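Local coordinates for protein adenosine kinase (Sinorhizobium meliloti, PDB 3UBO) that probably phosphorylates the 5'-hydroxyl of adenosine with ATP as phosphate donor, and holds adenosine and ADP in its pockets, at residues A[216-221]-A[228-233]. Sequence-based numbering, arbitrary orientation.
Sequences ANRQEA and EDFDRA. With ADP (adenosine-5'-diphosphate), chain D.
Arg218 lays its guanidinium flat over one face of the Phe230 ring, a cation-pi stack in which CZ of Arg218 stands 4.2 Å from the centroid of the Phe230 ring and the two planes are tilted by 26°. The overlap is displaced: NH1 of Arg218 sits over the CD2 side of the Phe230 ring, 3.7 Å from CD2, while NH2 reaches back to the Phe230 CB. Lower down the same side chain, CG of Arg218 packs against CD1 and CE1 of Phe230, so that aliphatic and cationic parts share one aromatic partner. With CG of Arg218 anti to the backbone N (chi1 171°) and the chain extended as far as NE, the charged group can reach across to the ring. Both side chains also touch Leu248, and Phe230 meets Val246 of the neighbouring strand. About one turn further along each helix, CB of Ala233 lies 4.1 Å from O of Ala221.

Behind this contact, each helix start is capped. Asn217 and Glu220 form a capping box: Glu220 N gives a nearly straight bond to Asn217 OD1 (3.1 Å), and Asn217 N returns one to Glu220 OE1 (2.9 Å), meeting it from above the carboxylate plane. OD1 of Asp229 accepts weak bonds from Asp231 N and Arg232 N. Asn217 exemplifies an N-cap residue serving both helix and ligand: its ND2 bonds weakly to O1B of ADP (2.8 Å). Helix 218-224 thus packs against the start of helix 230-240, while the capping box holds Asn217 at the beta-phosphate, in a strand-to-helix turn at the nucleotide site of the ribokinase-like (pfkB) alpha/beta fold.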
ATOM      1  N   ALA A 216      17.159 -11.785  17.548  1.00 64.15           N
ATOM      2  CA  ALA A 216      15.997 -11.863  18.419  1.00 66.39           C
ATOM      3  C   ALA A 216      15.651 -10.483  19.081  1.00 72.33           C
ATOM      4  O   ALA A 216      16.494  -9.544  19.124  1.00 70.02           O
ATOM      5  CB  ALA A 216      16.236 -12.900  19.476  1.00 66.39           C
ATOM      6  N   ASN A 217      14.429 -10.326  19.598  1.00 71.99           N
ATOM      7  CA  ASN A 217      14.175  -9.124  20.390  1.00 71.95           C
ATOM      8  C   ASN A 217      14.261  -9.571  21.850  1.00 72.72           C
ATOM      9  O   ASN A 217      14.443 -10.756  22.115  1.00 74.31           O
ATOM     10  CB  ASN A 217      12.864  -8.400  19.995  1.00 71.36           C
ATOM     11  CG  ASN A 217      11.620  -9.281  20.162  1.00 72.97           C
ATOM     12  OD1 ASN A 217      11.516 -10.056  21.114  1.00 72.52           O
ATOM     13  ND2 ASN A 217      10.662  -9.140  19.247  1.00 72.41           N
ATOM     14  N   ARG A 218      14.154  -8.647  22.786  1.00 73.15           N
ATOM     15  CA  ARG A 218      14.339  -8.984  24.171  1.00 72.65           C
ATOM     16  C   ARG A 218      13.350 -10.027  24.674  1.00 74.99           C
ATOM     17  O   ARG A 218      13.760 -11.024  25.233  1.00 77.15           O
ATOM     18  CB  ARG A 218      14.290  -7.726  24.976  1.00 73.49           C
ATOM     19  CG  ARG A 218      14.259  -7.928  26.430  1.00 77.32           C
ATOM     20  CD  ARG A 218      13.974  -6.570  27.078  1.00 77.39           C
ATOM     21  NE  ARG A 218      14.387  -6.546  28.465  1.00 78.90           N
ATOM     22  CZ  ARG A 218      15.451  -5.875  28.902  1.00 85.35           C
ATOM     23  NH1 ARG A 218      16.204  -5.166  28.038  1.00 83.45           N
ATOM     24  NH2 ARG A 218      15.759  -5.899  30.207  1.00 86.62           N
ATOM     25  N   GLN A 219      12.052  -9.852  24.466  1.00 76.75           N
ATOM     26  CA  GLN A 219      11.091 -10.856  24.962  1.00 75.55           C
ATOM     27  C   GLN A 219      11.416 -12.275  24.464  1.00 73.75           C
ATOM     28  O   GLN A 219      11.393 -13.244  25.230  1.00 72.72           O
ATOM     29  CB  GLN A 219       9.639 -10.461  24.632  1.00 72.43           C
ATOM     30  CG  GLN A 219       9.072  -9.397  25.579  1.00 77.85           C
ATOM     31  CD  GLN A 219       9.525  -9.578  27.053  1.00 79.83           C
ATOM     32  OE1 GLN A 219       9.592 -10.707  27.586  1.00 80.03           O
ATOM     33  NE2 GLN A 219       9.836  -8.467  27.704  1.00 76.18           N
ATOM     34  N   GLU A 220      11.716 -12.363  23.174  1.00 71.82           N
ATOM     35  CA  GLU A 220      12.081 -13.624  22.524  1.00 73.63           C
ATOM     36  C   GLU A 220      13.290 -14.296  23.192  1.00 74.96           C
ATOM     37  O   GLU A 220      13.272 -15.502  23.508  1.00 72.51           O
ATOM     38  CB  GLU A 220      12.340 -13.395  21.045  1.00 69.62           C
ATOM     39  CG  GLU A 220      11.063 -13.227  20.253  1.00 70.04           C
ATOM     40  CD  GLU A 220      11.187 -12.273  19.034  1.00 72.59           C
ATOM     41  OE1 GLU A 220      12.314 -12.041  18.490  1.00 70.64           O
ATOM     42  OE2 GLU A 220      10.119 -11.735  18.628  1.00 73.13           O
ATOM     43  N   ALA A 221      14.332 -13.507  23.426  1.00 74.36           N
ATOM     44  CA  ALA A 221      15.462 -13.994  24.206  1.00 74.08           C
ATOM     45  C   ALA A 221      15.144 -14.378  25.665  1.00 76.32           C
ATOM     46  O   ALA A 221      15.582 -15.432  26.119  1.00 78.14           O
ATOM     47  CB  ALA A 221      16.607 -13.040  24.129  1.00 72.27           C
ATOM     48  N   GLU A 228      13.154 -14.264  33.472  1.00 87.63           N
ATOM     49  CA  GLU A 228      13.021 -12.832  33.528  1.00 88.10           C
ATOM     50  C   GLU A 228      14.408 -12.151  33.699  1.00 90.66           C
ATOM     51  O   GLU A 228      14.502 -10.935  33.539  1.00 88.85           O
ATOM     52  CB  GLU A 228      12.006 -12.424  34.617  1.00 84.71           C
ATOM     53  N   ASP A 229      15.482 -12.911  33.998  1.00 91.14           N
ATOM     54  CA  ASP A 229      16.839 -12.305  34.090  1.00 90.88           C
ATOM     55  C   ASP A 229      17.523 -12.138  32.729  1.00 90.42           C
ATOM     56  O   ASP A 229      18.036 -13.115  32.163  1.00 90.97           O
ATOM     57  CB  ASP A 229      17.796 -13.069  35.027  1.00 90.75           C
ATOM     58  CG  ASP A 229      19.225 -12.429  35.084  1.00 90.68           C
ATOM     59  OD1 ASP A 229      19.450 -11.299  34.557  1.00 90.64           O
ATOM     60  OD2 ASP A 229      20.126 -13.065  35.665  1.00 87.78           O
ATOM     61  N   PHE A 230      17.555 -10.904  32.228  1.00 88.56           N
ATOM     62  CA  PHE A 230      18.081 -10.637  30.889  1.00 88.72           C
ATOM     63  C   PHE A 230      19.623 -10.874  30.743  1.00 89.85           C
ATOM     64  O   PHE A 230      20.106 -11.360  29.704  1.00 86.52           O
ATOM     65  CB  PHE A 230      17.650  -9.224  30.417  1.00 86.58           C
ATOM     66  CG  PHE A 230      17.999  -8.927  28.975  1.00 84.40           C
ATOM     67  CD1 PHE A 230      17.578  -9.766  27.954  1.00 83.43           C
ATOM     68  CD2 PHE A 230      18.757  -7.817  28.640  1.00 84.25           C
ATOM     69  CE1 PHE A 230      17.910  -9.498  26.622  1.00 82.27           C
ATOM     70  CE2 PHE A 230      19.096  -7.557  27.312  1.00 82.22           C
ATOM     71  CZ  PHE A 230      18.669  -8.389  26.310  1.00 80.63           C
ATOM     72  N   ASP A 231      20.392 -10.519  31.777  1.00 91.58           N
ATOM     73  CA  ASP A 231      21.833 -10.745  31.733  1.00 91.01           C
ATOM     74  C   ASP A 231      22.131 -12.232  31.613  1.00 90.70           C
ATOM     75  O   ASP A 231      22.942 -12.643  30.778  1.00 88.81           O
ATOM     76  CB  ASP A 231      22.513 -10.125  32.947  1.00 89.49           C
ATOM     77  CG  ASP A 231      22.685  -8.634  32.785  1.00 94.48           C
ATOM     78  OD1 ASP A 231      22.725  -8.205  31.597  1.00 90.58           O
ATOM     79  OD2 ASP A 231      22.767  -7.905  33.822  1.00 94.45           O
ATOM     80  N   ARG A 232      21.452 -13.019  32.453  1.00 90.64           N
ATOM     81  CA  ARG A 232      21.598 -14.470  32.471  1.00 91.28           C
ATOM     82  C   ARG A 232      21.335 -15.037  31.097  1.00 91.13           C
ATOM     83  O   ARG A 232      22.017 -15.979  30.652  1.00 91.69           O
ATOM     84  CB  ARG A 232      20.586 -15.106  33.428  1.00 91.97           C
ATOM     85  CG  ARG A 232      20.524 -16.657  33.313  1.00 94.95           C
ATOM     86  CD  ARG A 232      21.375 -17.328  34.410  1.00 98.01           C
ATOM     87  NE  ARG A 232      21.779 -18.714  34.137  1.00 98.90           N
ATOM     88  CZ  ARG A 232      22.257 -19.552  35.067  1.00100.87           C
ATOM     89  NH1 ARG A 232      22.372 -19.154  36.350  1.00 96.22           N
ATOM     90  NH2 ARG A 232      22.608 -20.794  34.720  1.00 97.37           N
ATOM     91  N   ALA A 233      20.310 -14.484  30.450  1.00 89.48           N
ATOM     92  CA  ALA A 233      19.883 -14.960  29.145  1.00 89.70           C
ATOM     93  C   ALA A 233      20.935 -14.648  28.087  1.00 89.71           C
ATOM     94  O   ALA A 233      21.164 -15.450  27.158  1.00 88.72           O
ATOM     95  CB  ALA A 233      18.537 -14.378  28.765  1.00 87.52           C
TER
HETATM   96  PB  ADP D 354      10.745  -6.203  17.191  1.00 75.75           P
HETATM   97  O1B ADP D 354       9.467  -6.909  17.981  1.00 74.55           O
HETATM   98  O2B ADP D 354      11.874  -7.238  16.507  1.00 71.97           O
HETATM   99  O3B ADP D 354      10.265  -5.280  16.129  1.00 70.07           O
HETATM  100  PA  ADP D 354      12.331  -4.180  18.913  1.00 77.43           P
HETATM  101  O1A ADP D 354      11.458  -3.538  20.154  1.00 70.75           O
HETATM  102  O2A ADP D 354      13.616  -4.664  19.417  1.00 74.24           O
HETATM  103  O3A ADP D 354      11.270  -5.453  18.590  1.00 78.44           O
HETATM  104  O5' ADP D 354      12.670  -3.139  17.638  1.00 70.89           O
HETATM  105  C5' ADP D 354      13.480  -3.585  16.558  1.00 68.75           C
HETATM  106  C4' ADP D 354      14.437  -2.467  16.026  1.00 70.41           C
HETATM  107  O4' ADP D 354      13.825  -1.294  15.308  1.00 70.35           O
HETATM  108  C3' ADP D 354      15.369  -1.701  17.108  1.00 71.08           C
HETATM  109  O3' ADP D 354      16.449  -2.380  17.720  1.00 70.90           O
HETATM  110  C2' ADP D 354      15.537  -0.285  16.570  1.00 70.77           C
HETATM  111  O2' ADP D 354      16.660   0.065  15.747  1.00 70.59           O
HETATM  112  C1' ADP D 354      14.158  -0.083  16.008  1.00 69.14           C
HETATM  113  N9  ADP D 354      13.145   0.363  17.014  1.00 71.70           N
HETATM  114  C8  ADP D 354      12.171  -0.378  17.645  1.00 70.31           C
HETATM  115  N7  ADP D 354      11.409   0.478  18.545  1.00 69.22           N
HETATM  116  C5  ADP D 354      11.968   1.786  18.466  1.00 69.89           C
HETATM  117  C6  ADP D 354      11.610   3.061  19.118  1.00 71.02           C
HETATM  118  N6  ADP D 354      10.453   3.120  20.032  1.00 68.88           N
HETATM  119  N1  ADP D 354      12.314   4.186  18.819  1.00 68.47           N
HETATM  120  C2  ADP D 354      13.372   4.155  17.894  1.00 67.57           C
HETATM  121  N3  ADP D 354      13.749   2.915  17.258  1.00 68.71           N
HETATM  122  C4  ADP D 354      13.029   1.757  17.539  1.00 71.29           C